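PDB 3FDH: SusD homolog from Bacteroides thetaiotaomicron VPI-5482, which probably binds glycans at the outer membrane surface and helps pass them on for import, as other lipoproteins of the SusD/RagB family do. Local coordinates for residues P250-Y255 with Y324-P329; A279-F284 with S371-I376; D241-N246 with A328-M333; G318-V323 with A423-S428. All coordinates share one frame; numbering follows the deposited sequence.

Following the chain from the N terminus, residues 241-246 and then 250-255 start two loops that close on neighbouring segments. Interaction 3 ends on 328-333 and interaction 1 on 324-329, so the two loops end on the same stretch, sharing Ala328 and Pro329. Crossing both, 279-284 closes on helix 354-379 in interaction 2. Last to close is interaction 4, from 318-323 to 423-428, which crosses the other three. Interactions 2 and 4 meet in the two-stranded sheet of 283-284 and 319-320. Together they tie helix 250-258, the short antiparallel strand pairs, helix 354-379 and the loop after helix 412-423 into one compact region.

Interaction 1: residues P250-Y255 with Y324-P329; sequences PFYGFY and YAKTAP
The methylenes of Lys326 cross obliquely over one face of the Tyr252 ring, while Tyr324 and Tyr255 meet as an offset edge-to-face pair. CG of Lys326 stands 3.8 Å from the Tyr252 ring centroid, 14° off the normal, a CH-pi contact, and CB of Lys326 is 3.6 Å from Tyr252 CE2. With CG of Lys326 anti to the backbone N (chi1 -172°) and the chain beyond it extended, the apolar stem carries NZ past the ring to the carbonyl O of Ser245. Lysine suits this place because its stem serves the ring and its tip the carbonyl; Tyr252 in turn offers the stem a broad face. At the ring's edge sits the backbone of Tyr324, with Tyr252 CD2 3.6 Å from Tyr324 C. Tyr255 turns its edge toward the face of Tyr324, with planes at 69° and centroids 5.5 Å apart, and Tyr324 combines that face with a hydroxyl bonded to Arg292. The contact thus holds helix 250-258 against the loop joining strands 319-320 and 330-331, with Glu378 of helix 354-379 touching Tyr252 and Lys326, and Ile319 touching both Tyr255 and Tyr324.

Interaction 2: residues A279-F284 with S371-I376; sequences ANRAFF and SISIAI
The edge of the small antiparallel sheet, strand 283-284 with the loop leading into it, rests on helix 354-379, where Ala282 and Phe284 meet Ile372 and Ile376, two isoleucines one helical turn apart. Ala282 CB touches Ile372 CD1 at 3.7 Å; its short methyl lets the loop come close to the helix. Phe284 presents the edge of its ring, CZ lying 4.1 Å from Ile376 CG1, and the two side chains cross at about a right angle. A flat ring suits this apolar surface, and the branched isoleucines give it two arms each: Ile372 reaches Ala282 with CD1 and Arg281 with CG2. In this mainly helical SusD-type fold the strand pairs are very short, and here strand 283-284 is hydrogen-bonded to 319-320 through Phe284 and Ile319. The Arg281 chain leaves anti to the backbone N (chi1 -174°) and stays extended to NE, which brings the guanidinium alongside the helix with Ile372 CG2 4.0 Å above its plane, offset toward the rim. Its charge is met from the same helix, by a salt bridge from NE to Glu369, and NH1 is bonded to Ser388 OG, which probably fixes the plane's rotation.

Interaction 3: residues D241-N246 with A328-M333; sequences DIYDSN and APTLLM
Tyr243, just after strand 238-240, shares a hydrogen bond with Thr330 of the antiparallel partner strand 330-331, with Tyr243 OH and Thr330 OG1 2.7 Å apart. Here the chain has left the first strand for helix 250-258. The bond lies in the plane of the tyrosine ring. Farther along the same edge Tyr243 CD2 comes 3.1 Å from Ala328 O, a carbonyl that also accepts from Asn249 ND2. Tyrosine suits this place because its ring is long enough to carry the hydroxyl to Thr330 and gives the threonine a partner in a buried setting. Thr330 contributes OG1 from beside its backbone N (chi1 -67°), which turns the hydroxyl to the ring. A phenylalanine in place of Tyr243 would lack the hydroxyl, which would probably leave Thr330 OG1 without its mate across the contact. In the next shell, the ring of Phe240 meets that of Tyr243, and Phe34 of helix 21-37 touches Tyr243 as well. At the solvent side Asp241 and Pro329 lie side by side and point the same way, with Asp241 OD1 3.6 Å from Pro329 CB.

Interaction 4: residues G318-V323 with A423-S428; sequences GISAFV and AMWGAS
Phe322 sets its edge on the Trp425 indole and one face against Gly426, and this is where the contact is tightest. Its CG stands beside the backbone N (chi1 -62°), which directs the ring toward both. Phe322 CE2 lies 3.4 Å from Trp425 CE2, above the centre of the ring system, and the planes stand at 76°. This is a T-shaped (edge-to-face) pair, with the centroid of the indole's six-membered ring 4.7 Å from that of Phe322. Gly426 takes one face of the same phenyl, its CA 3.5 Å from the Phe322 ring centroid and 12° off the normal, a CH-pi contact. Glycine suits the place because its CA lies directly over the ring in a backbone conformation few other residues adopt easily. An alanine in place of Phe322 takes the ring away, and would probably leave the indole face and Gly426 CA both without their packing partner.

Ser320 adds a smaller contact, its CB 3.6 Å from Trp425 CZ2. Its OG, like Trp425 NE1, is bonded to Glu52 OE2, so that one carboxylate satisfies both buried polar groups and probably steadies the indole. Gly426 is tight against the ring although partly exposed to solvent; the buried Ala427 methyl meets the phenylalanine more loosely, Phe322 CB and Ala427 CB being 4.1 Å apart, though Ala427 CB is also 3.5 Å from Phe322 O.

Around this core, Phe251 of helix 250-258 touches Phe322, Leu267 and Leu271 of helix 265-274 touch Trp425, and backbone bonds join Ile319 to strand 283-284 and Ser428 to strand 330-331.

Interaction 1: residues P250-Y255 with Y324-P329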
loop_
_atom_site.group_PDB
_atom_site.type_symbol
_atom_site.label_atom_id
_atom_site.label_comp_id
_atom_site.label_asym_id
_atom_site.label_seq_id
_atom_site.Cartn_x
_atom_site.Cartn_y
_atom_site.Cartn_z
ATOM N N PRO A 250 5.691 7.227 -8.438
ATOM C CA PRO A 250 5.375 8.248 -7.441
ATOM C C PRO A 250 6.226 8.296 -6.179
ATOM O O PRO A 250 6.376 9.366 -5.577
ATOM C CB PRO A 250 3.914 7.963 -7.123
ATOM C CG PRO A 250 3.765 6.491 -7.358
ATOM C CD PRO A 250 4.592 6.260 -8.596
ATOM N N PHE A 251 6.733 7.135 -5.794
ATOM C CA PHE A 251 7.651 6.970 -4.675
ATOM C C PHE A 251 8.990 7.623 -5.108
ATOM O O PHE A 251 9.572 8.469 -4.414
ATOM C CB PHE A 251 7.811 5.480 -4.335
ATOM C CG PHE A 251 8.694 5.221 -3.142
ATOM C CD1 PHE A 251 8.195 5.322 -1.865
ATOM C CD2 PHE A 251 10.022 4.894 -3.299
ATOM C CE1 PHE A 251 8.995 5.109 -0.759
ATOM C CE2 PHE A 251 10.822 4.701 -2.208
ATOM C CZ PHE A 251 10.316 4.787 -0.928
ATOM N N TYR A 252 9.457 7.213 -6.278
ATOM C CA TYR A 252 10.624 7.833 -6.887
ATOM C C TYR A 252 10.413 9.350 -6.985
ATOM O O TYR A 252 11.318 10.166 -6.710
ATOM C CB TYR A 252 10.886 7.231 -8.285
ATOM C CG TYR A 252 11.845 8.046 -9.118
ATOM C CD1 TYR A 252 11.407 9.142 -9.854
ATOM C CD2 TYR A 252 13.183 7.706 -9.189
ATOM C CE1 TYR A 252 12.295 9.886 -10.604
ATOM C CE2 TYR A 252 14.065 8.435 -9.930
ATOM C CZ TYR A 252 13.625 9.526 -10.630
ATOM O OH TYR A 252 14.512 10.232 -11.391
ATOM N N GLY A 253 9.180 9.707 -7.327
ATOM C CA GLY A 253 8.797 11.094 -7.546
ATOM C C GLY A 253 8.955 11.946 -6.325
ATOM O O GLY A 253 9.472 13.075 -6.382
ATOM N N PHE A 254 8.496 11.413 -5.209
ATOM C CA PHE A 254 8.628 12.105 -3.930
ATOM C C PHE A 254 10.078 12.384 -3.603
ATOM O O PHE A 254 10.440 13.498 -3.247
ATOM C CB PHE A 254 8.013 11.332 -2.762
ATOM C CG PHE A 254 8.383 11.924 -1.423
ATOM C CD1 PHE A 254 7.744 13.054 -0.952
ATOM C CD2 PHE A 254 9.427 11.383 -0.670
ATOM C CE1 PHE A 254 8.118 13.615 0.256
ATOM C CE2 PHE A 254 9.805 11.954 0.529
ATOM C CZ PHE A 254 9.152 13.055 0.990
ATOM N N TYR A 255 10.920 11.377 -3.753
ATOM C CA TYR A 255 12.349 11.544 -3.439
ATOM C C TYR A 255 13.029 12.492 -4.422
ATOM O O TYR A 255 13.942 13.243 -4.095
ATOM C CB TYR A 255 13.102 10.197 -3.395
ATOM C CG TYR A 255 14.516 10.408 -2.908
ATOM C CD1 TYR A 255 14.797 10.518 -1.550
ATOM C CD2 TYR A 255 15.575 10.493 -3.803
ATOM C CE1 TYR A 255 16.076 10.762 -1.094
ATOM C CE2 TYR A 255 16.852 10.752 -3.365
ATOM C CZ TYR A 255 17.102 10.888 -2.010
ATOM O OH TYR A 255 18.397 11.124 -1.603
ATOM N N TYR A 324 15.226 5.392 -6.059
ATOM C CA TYR A 324 15.694 5.612 -7.442
ATOM C C TYR A 324 15.060 4.680 -8.479
ATOM O O TYR A 324 15.509 4.579 -9.630
ATOM C CB TYR A 324 17.229 5.547 -7.506
ATOM C CG TYR A 324 17.846 6.857 -7.056
ATOM C CD1 TYR A 324 17.780 7.983 -7.860
ATOM C CD2 TYR A 324 18.473 6.971 -5.826
ATOM C CE1 TYR A 324 18.315 9.184 -7.438
ATOM C CE2 TYR A 324 18.983 8.171 -5.389
ATOM C CZ TYR A 324 18.894 9.273 -6.194
ATOM O OH TYR A 324 19.456 10.467 -5.766
ATOM N N ALA A 325 14.001 3.990 -8.061
ATOM C CA ALA A 325 13.286 3.001 -8.921
ATOM C C ALA A 325 12.292 3.737 -9.822
ATOM O O ALA A 325 11.093 3.574 -9.715
ATOM C CB ALA A 325 12.549 1.951 -8.054
ATOM N N LYS A 326 12.858 4.476 -10.773
ATOM C CA LYS A 326 12.115 5.431 -11.580
ATOM C C LYS A 326 10.886 4.901 -12.310
ATOM O O LYS A 326 9.836 5.579 -12.374
ATOM C CB LYS A 326 13.052 6.123 -12.566
ATOM C CG LYS A 326 12.404 7.276 -13.315
ATOM C CD LYS A 326 13.417 7.890 -14.264
ATOM C CE LYS A 326 12.867 9.117 -14.968
ATOM N NZ LYS A 326 13.922 9.853 -15.753
ATOM N N THR A 327 11.038 3.685 -12.814
ATOM C CA THR A 327 10.010 3.049 -13.615
ATOM C C THR A 327 9.430 1.801 -12.988
ATOM O O THR A 327 8.727 1.054 -13.639
ATOM C CB THR A 327 10.507 2.768 -15.040
ATOM O OG1 THR A 327 11.625 1.886 -14.999
ATOM C CG2 THR A 327 10.926 4.069 -15.728
ATOM N N ALA A 328 9.639 1.607 -11.697
ATOM C CA ALA A 328 9.022 0.453 -11.047
ATOM C C ALA A 328 7.505 0.612 -11.077
ATOM O O ALA A 328 6.985 1.723 -10.844
ATOM C CB ALA A 328 9.520 0.307 -9.581
ATOM N N PRO A 329 6.761 -0.495 -11.277
ATOM C CA PRO A 329 5.304 -0.314 -11.267
ATOM C C PRO A 329 4.724 -0.028 -9.912
ATOM O O PRO A 329 5.288 -0.369 -8.894
ATOM C CB PRO A 329 4.749 -1.675 -11.719
ATOM C CG PRO A 329 5.910 -2.679 -11.536
ATOM C CD PRO A 329 7.175 -1.863 -11.649
#

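Interaction 2: residues A279-F284 with S371-I376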
loop_
_atom_site.group_PDB
_atom_site.type_symbol
_atom_site.label_atom_id
_atom_site.label_comp_id
_atom_site.label_asym_id
_atom_site.label_seq_id
_atom_site.Cartn_x
_atom_site.Cartn_y
_atom_site.Cartn_z
ATOM N N ALA A 279 19.442 -7.048 2.772
ATOM C CA ALA A 279 20.355 -6.405 3.731
ATOM C C ALA A 279 21.643 -5.911 3.052
ATOM O O ALA A 279 22.216 -4.884 3.430
ATOM C CB ALA A 279 20.720 -7.360 4.900
ATOM N N ASN A 280 22.105 -6.667 2.068
ATOM C CA ASN A 280 23.352 -6.379 1.435
ATOM C C ASN A 280 23.191 -5.780 0.072
ATOM O O ASN A 280 24.148 -5.580 -0.648
ATOM C CB ASN A 280 24.102 -7.678 1.244
ATOM C CG ASN A 280 25.557 -7.456 0.985
ATOM O OD1 ASN A 280 26.162 -6.527 1.544
ATOM N ND2 ASN A 280 26.139 -8.283 0.130
ATOM N N ARG A 281 21.965 -5.454 -0.268
ATOM C CA ARG A 281 21.701 -5.068 -1.629
ATOM C C ARG A 281 20.795 -3.881 -1.886
ATOM O O ARG A 281 20.916 -3.238 -2.926
ATOM C CB ARG A 281 21.181 -6.322 -2.332
ATOM C CG ARG A 281 20.982 -6.163 -3.754
ATOM C CD ARG A 281 20.931 -7.485 -4.458
ATOM N NE ARG A 281 20.565 -7.264 -5.857
ATOM C CZ ARG A 281 21.391 -6.814 -6.798
ATOM N NH1 ARG A 281 22.637 -6.527 -6.498
ATOM N NH2 ARG A 281 20.954 -6.613 -8.023
ATOM N N ALA A 282 19.957 -3.534 -0.900
ATOM C CA ALA A 282 18.928 -2.515 -1.070
ATOM C C ALA A 282 19.216 -1.146 -0.433
ATOM O O ALA A 282 18.321 -0.345 -0.221
ATOM C CB ALA A 282 17.595 -3.045 -0.541
ATOM N N PHE A 283 20.467 -0.901 -0.141
ATOM C CA PHE A 283 20.917 0.356 0.492
ATOM C C PHE A 283 22.076 1.020 -0.201
ATOM O O PHE A 283 23.026 0.375 -0.616
ATOM C CB PHE A 283 21.274 0.130 1.976
ATOM C CG PHE A 283 20.117 -0.313 2.808
ATOM C CD1 PHE A 283 19.129 0.580 3.165
ATOM C CD2 PHE A 283 20.024 -1.606 3.259
ATOM C CE1 PHE A 283 18.047 0.174 3.922
ATOM C CE2 PHE A 283 18.946 -2.016 4.025
ATOM C CZ PHE A 283 17.961 -1.121 4.369
ATOM N N PHE A 284 21.961 2.341 -0.317
ATOM C CA PHE A 284 22.962 3.205 -0.891
ATOM C C PHE A 284 23.369 4.295 0.104
ATOM O O PHE A 284 22.573 4.852 0.859
ATOM C CB PHE A 284 22.520 3.920 -2.183
ATOM C CG PHE A 284 21.975 3.017 -3.267
ATOM C CD1 PHE A 284 22.437 1.724 -3.444
ATOM C CD2 PHE A 284 21.046 3.531 -4.181
ATOM C CE1 PHE A 284 21.941 0.924 -4.476
ATOM C CE2 PHE A 284 20.552 2.751 -5.215
ATOM C CZ PHE A 284 21.001 1.435 -5.361
ATOM N N SER A 371 12.783 -3.821 -8.536
ATOM C CA SER A 371 12.966 -2.410 -8.267
ATOM C C SER A 371 14.386 -1.974 -8.018
ATOM O O SER A 371 14.809 -0.881 -8.421
ATOM C CB SER A 371 12.118 -2.011 -7.064
ATOM O OG SER A 371 10.784 -2.276 -7.393
ATOM N N ILE A 372 15.127 -2.845 -7.349
ATOM C CA ILE A 372 16.524 -2.560 -7.029
ATOM C C ILE A 372 17.299 -2.414 -8.335
ATOM O O ILE A 372 18.041 -1.465 -8.488
ATOM C CB ILE A 372 17.133 -3.623 -6.116
ATOM C CG1 ILE A 372 16.460 -3.493 -4.746
ATOM C CG2 ILE A 372 18.708 -3.455 -6.071
ATOM C CD1 ILE A 372 16.782 -4.634 -3.801
ATOM N N SER A 373 17.122 -3.359 -9.259
ATOM C CA SER A 373 17.784 -3.326 -10.574
ATOM C C SER A 373 17.424 -2.085 -11.398
ATOM O O SER A 373 18.263 -1.502 -12.074
ATOM C CB SER A 373 17.487 -4.585 -11.385
ATOM O OG SER A 373 18.142 -5.668 -10.758
ATOM N N ILE A 374 16.162 -1.728 -11.368
ATOM C CA ILE A 374 15.692 -0.519 -12.067
ATOM C C ILE A 374 16.481 0.675 -11.527
ATOM O O ILE A 374 16.942 1.559 -12.268
ATOM C CB ILE A 374 14.157 -0.314 -11.893
ATOM C CG1 ILE A 374 13.396 -1.317 -12.795
ATOM C CG2 ILE A 374 13.738 1.100 -12.239
ATOM C CD1 ILE A 374 11.870 -1.382 -12.482
ATOM N N ALA A 375 16.637 0.677 -10.204
ATOM C CA ALA A 375 17.286 1.797 -9.485
ATOM C C ALA A 375 18.764 1.908 -9.811
ATOM O O ALA A 375 19.273 3.004 -10.014
ATOM C CB ALA A 375 17.060 1.707 -7.983
ATOM N N ILE A 376 19.425 0.758 -9.868
ATOM C CA ILE A 376 20.844 0.672 -10.218
ATOM C C ILE A 376 21.035 1.172 -11.645
ATOM O O ILE A 376 21.953 1.937 -11.927
ATOM C CB ILE A 376 21.397 -0.780 -10.026
ATOM C CG1 ILE A 376 21.433 -1.117 -8.524
ATOM C CG2 ILE A 376 22.789 -0.936 -10.674
ATOM C CD1 ILE A 376 21.690 -2.572 -8.215
#

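Interaction 3: residues D241-N246 with A328-M333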
loop_
_atom_site.group_PDB
_atom_site.type_symbol
_atom_site.label_atom_id
_atom_site.label_comp_id
_atom_site.label_asym_id
_atom_site.label_seq_id
_atom_site.Cartn_x
_atom_site.Cartn_y
_atom_site.Cartn_z
ATOM N N ASP A 241 1.806 -0.184 -14.683
ATOM C CA ASP A 241 3.152 -0.336 -15.160
ATOM C C ASP A 241 3.372 0.432 -16.452
ATOM O O ASP A 241 3.789 -0.138 -17.438
ATOM C CB ASP A 241 3.358 -1.836 -15.370
ATOM C CG ASP A 241 4.828 -2.252 -15.459
ATOM O OD1 ASP A 241 5.756 -1.449 -15.211
ATOM O OD2 ASP A 241 5.051 -3.439 -15.763
ATOM N N ILE A 242 3.068 1.720 -16.435
ATOM C CA ILE A 242 3.192 2.530 -17.645
ATOM C C ILE A 242 4.234 3.627 -17.472
ATOM O O ILE A 242 4.333 4.549 -18.276
ATOM C CB ILE A 242 1.810 3.133 -18.104
ATOM C CG1 ILE A 242 1.351 4.266 -17.174
ATOM C CG2 ILE A 242 0.753 2.027 -18.192
ATOM C CD1 ILE A 242 0.052 4.983 -17.613
ATOM N N TYR A 243 5.035 3.500 -16.431
ATOM C CA TYR A 243 6.067 4.523 -16.182
ATOM C C TYR A 243 7.187 4.487 -17.215
ATOM O O TYR A 243 7.535 3.429 -17.766
ATOM C CB TYR A 243 6.641 4.428 -14.760
ATOM C CG TYR A 243 5.578 4.566 -13.716
ATOM C CD1 TYR A 243 4.694 5.637 -13.743
ATOM C CD2 TYR A 243 5.459 3.639 -12.693
ATOM C CE1 TYR A 243 3.700 5.774 -12.777
ATOM C CE2 TYR A 243 4.485 3.759 -11.717
ATOM C CZ TYR A 243 3.599 4.824 -11.769
ATOM O OH TYR A 243 2.632 4.968 -10.803
ATOM N N ASP A 244 7.715 5.679 -17.477
ATOM C CA ASP A 244 8.876 5.865 -18.362
ATOM C C ASP A 244 9.771 7.036 -17.954
ATOM O O ASP A 244 9.568 7.685 -16.919
ATOM C CB ASP A 244 8.480 6.004 -19.843
ATOM C CG ASP A 244 7.466 7.131 -20.106
ATOM O OD1 ASP A 244 7.582 8.239 -19.539
ATOM O OD2 ASP A 244 6.547 6.903 -20.924
ATOM N N SER A 245 10.739 7.278 -18.839
ATOM C CA SER A 245 11.759 8.319 -18.676
ATOM C C SER A 245 11.081 9.603 -18.325
ATOM O O SER A 245 11.622 10.431 -17.610
ATOM C CB SER A 245 12.517 8.595 -19.989
ATOM O OG SER A 245 12.957 7.414 -20.653
ATOM N N ASN A 246 9.868 9.745 -18.827
ATOM C CA ASN A 246 9.143 11.003 -18.713
ATOM C C ASN A 246 7.869 10.930 -17.897
ATOM O O ASN A 246 7.230 11.936 -17.612
ATOM C CB ASN A 246 8.860 11.545 -20.120
ATOM C CG ASN A 246 10.156 11.820 -20.908
ATOM O OD1 ASN A 246 10.369 11.267 -21.997
ATOM N ND2 ASN A 246 11.051 12.627 -20.323
ATOM N N ALA A 328 9.639 1.607 -11.697
ATOM C CA ALA A 328 9.022 0.453 -11.047
ATOM C C ALA A 328 7.505 0.612 -11.077
ATOM O O ALA A 328 6.985 1.723 -10.844
ATOM C CB ALA A 328 9.520 0.307 -9.581
ATOM N N PRO A 329 6.761 -0.495 -11.277
ATOM C CA PRO A 329 5.304 -0.314 -11.267
ATOM C C PRO A 329 4.724 -0.028 -9.912
ATOM O O PRO A 329 5.288 -0.369 -8.894
ATOM C CB PRO A 329 4.749 -1.675 -11.719
ATOM C CG PRO A 329 5.910 -2.679 -11.536
ATOM C CD PRO A 329 7.175 -1.863 -11.649
ATOM N N THR A 330 3.561 0.592 -9.942
ATOM C CA THR A 330 2.779 0.799 -8.753
ATOM C C THR A 330 1.868 -0.411 -8.648
ATOM O O THR A 330 1.074 -0.702 -9.542
ATOM C CB THR A 330 1.935 2.085 -8.773
ATOM O OG1 THR A 330 2.798 3.224 -8.757
ATOM C CG2 THR A 330 1.008 2.120 -7.571
ATOM N N LEU A 331 2.019 -1.122 -7.542
ATOM C CA LEU A 331 1.241 -2.339 -7.286
ATOM C C LEU A 331 -0.018 -1.995 -6.441
ATOM O O LEU A 331 0.050 -1.716 -5.234
ATOM C CB LEU A 331 2.132 -3.424 -6.641
ATOM C CG LEU A 331 3.359 -3.834 -7.455
ATOM C CD1 LEU A 331 4.144 -4.955 -6.727
ATOM C CD2 LEU A 331 2.963 -4.193 -8.846
ATOM N N LEU A 332 -1.172 -1.968 -7.121
ATOM C CA LEU A 332 -2.471 -1.743 -6.462
ATOM C C LEU A 332 -2.740 -2.946 -5.584
ATOM O O LEU A 332 -3.352 -2.831 -4.524
ATOM C CB LEU A 332 -3.607 -1.472 -7.420
ATOM C CG LEU A 332 -3.567 -0.110 -8.121
ATOM C CD1 LEU A 332 -4.831 0.102 -8.999
ATOM C CD2 LEU A 332 -3.448 1.038 -7.131
HETATM N N MSE A 333 -2.257 -4.099 -6.037
HETATM C CA MSE A 333 -2.287 -5.287 -5.191
HETATM C C MSE A 333 -1.400 -6.323 -5.799
HETATM O O MSE A 333 -1.583 -6.709 -6.969
HETATM C CB MSE A 333 -3.708 -5.804 -4.938
HETATM C CG MSE A 333 -3.733 -6.811 -3.748
HETATM SE SE MSE A 333 -5.388 -7.816 -3.555
HETATM C CE MSE A 333 -4.686 -9.140 -2.325
#

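Interaction 4: residues G318-V323 with A423-S428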
loop_
_atom_site.group_PDB
_atom_site.type_symbol
_atom_site.label_atom_id
_atom_site.label_comp_id
_atom_site.label_asym_id
_atom_site.label_seq_id
_atom_site.Cartn_x
_atom_site.Cartn_y
_atom_site.Cartn_z
ATOM N N GLY A 318 21.981 8.066 4.294
ATOM C CA GLY A 318 21.899 7.090 3.229
ATOM C C GLY A 318 20.447 6.820 2.931
ATOM O O GLY A 318 19.548 7.359 3.583
ATOM N N ILE A 319 20.221 5.948 1.958
ATOM C CA ILE A 319 18.884 5.721 1.464
ATOM C C ILE A 319 18.624 4.288 1.066
ATOM O O ILE A 319 19.535 3.519 0.926
ATOM C CB ILE A 319 18.639 6.573 0.174
ATOM C CG1 ILE A 319 19.747 6.296 -0.853
ATOM C CG2 ILE A 319 18.498 8.099 0.517
ATOM C CD1 ILE A 319 19.562 6.852 -2.258
ATOM N N SER A 320 17.335 3.954 0.923
ATOM C CA SER A 320 16.975 2.683 0.312
ATOM C C SER A 320 17.174 2.833 -1.209
ATOM O O SER A 320 17.000 3.913 -1.770
ATOM C CB SER A 320 15.535 2.256 0.617
ATOM O OG SER A 320 14.577 3.070 -0.055
ATOM N N ALA A 321 17.507 1.733 -1.868
ATOM C CA ALA A 321 17.700 1.708 -3.329
ATOM C C ALA A 321 16.411 2.132 -4.058
ATOM O O ALA A 321 16.407 2.690 -5.167
ATOM C CB ALA A 321 18.128 0.287 -3.773
ATOM N N PHE A 322 15.326 1.905 -3.342
ATOM C CA PHE A 322 13.959 2.074 -3.865
ATOM C C PHE A 322 13.590 3.508 -4.286
ATOM O O PHE A 322 12.748 3.716 -5.161
ATOM C CB PHE A 322 12.930 1.548 -2.866
ATOM C CG PHE A 322 13.072 0.081 -2.595
ATOM C CD1 PHE A 322 12.846 -0.840 -3.605
ATOM C CD2 PHE A 322 13.519 -0.362 -1.351
ATOM C CE1 PHE A 322 12.993 -2.178 -3.358
ATOM C CE2 PHE A 322 13.687 -1.684 -1.098
ATOM C CZ PHE A 322 13.428 -2.614 -2.111
ATOM N N VAL A 323 14.263 4.484 -3.687
ATOM C CA VAL A 323 13.968 5.878 -3.993
ATOM C C VAL A 323 14.399 6.237 -5.430
ATOM O O VAL A 323 13.990 7.256 -5.964
ATOM C CB VAL A 323 14.573 6.863 -2.938
ATOM C CG1 VAL A 323 14.093 6.512 -1.462
ATOM C CG2 VAL A 323 16.114 6.955 -3.060
ATOM N N ALA A 423 8.506 -7.938 2.817
ATOM C CA ALA A 423 8.200 -8.004 1.367
ATOM C C ALA A 423 7.598 -6.745 0.773
ATOM O O ALA A 423 7.773 -6.421 -0.384
ATOM C CB ALA A 423 7.256 -9.156 1.071
HETATM N N MSE A 424 6.874 -6.047 1.618
HETATM C CA MSE A 424 6.037 -4.892 1.227
HETATM C C MSE A 424 6.737 -3.522 1.348
HETATM O O MSE A 424 6.211 -2.461 1.047
HETATM C CB MSE A 424 4.662 -5.039 1.868
HETATM C CG MSE A 424 3.928 -6.182 1.307
HETATM SE SE MSE A 424 2.143 -6.517 1.922
HETATM C CE MSE A 424 1.156 -5.046 1.100
ATOM N N TRP A 425 8.017 -3.641 1.645
ATOM C CA TRP A 425 8.983 -2.520 1.590
ATOM C C TRP A 425 9.464 -2.434 0.142
ATOM O O TRP A 425 9.899 -3.404 -0.448
ATOM C CB TRP A 425 10.191 -2.848 2.454
ATOM C CG TRP A 425 11.311 -1.897 2.371
ATOM C CD1 TRP A 425 11.230 -0.534 2.455
ATOM C CD2 TRP A 425 12.702 -2.208 2.289
ATOM N NE1 TRP A 425 12.474 0.041 2.394
ATOM C CE2 TRP A 425 13.402 -0.969 2.260
ATOM C CE3 TRP A 425 13.442 -3.415 2.223
ATOM C CZ2 TRP A 425 14.775 -0.903 2.203
ATOM C CZ3 TRP A 425 14.798 -3.336 2.109
ATOM C CH2 TRP A 425 15.464 -2.089 2.133
ATOM N N GLY A 426 9.409 -1.247 -0.403
ATOM C CA GLY A 426 9.826 -0.969 -1.757
ATOM C C GLY A 426 9.367 0.341 -2.363
ATOM O O GLY A 426 9.030 1.303 -1.637
ATOM N N ALA A 427 9.335 0.345 -3.685
ATOM C CA ALA A 427 8.896 1.489 -4.519
ATOM C C ALA A 427 7.538 1.189 -5.125
ATOM O O ALA A 427 7.044 1.896 -6.031
ATOM C CB ALA A 427 9.954 1.735 -5.669
ATOM N N SER A 428 6.926 0.118 -4.634
ATOM C CA SER A 428 5.664 -0.417 -5.193
ATOM C C SER A 428 4.355 0.201 -4.705
ATOM O O SER A 428 3.278 -0.133 -5.222
ATOM C CB SER A 428 5.593 -1.948 -5.025
ATOM O OG SER A 428 6.729 -2.586 -5.591
#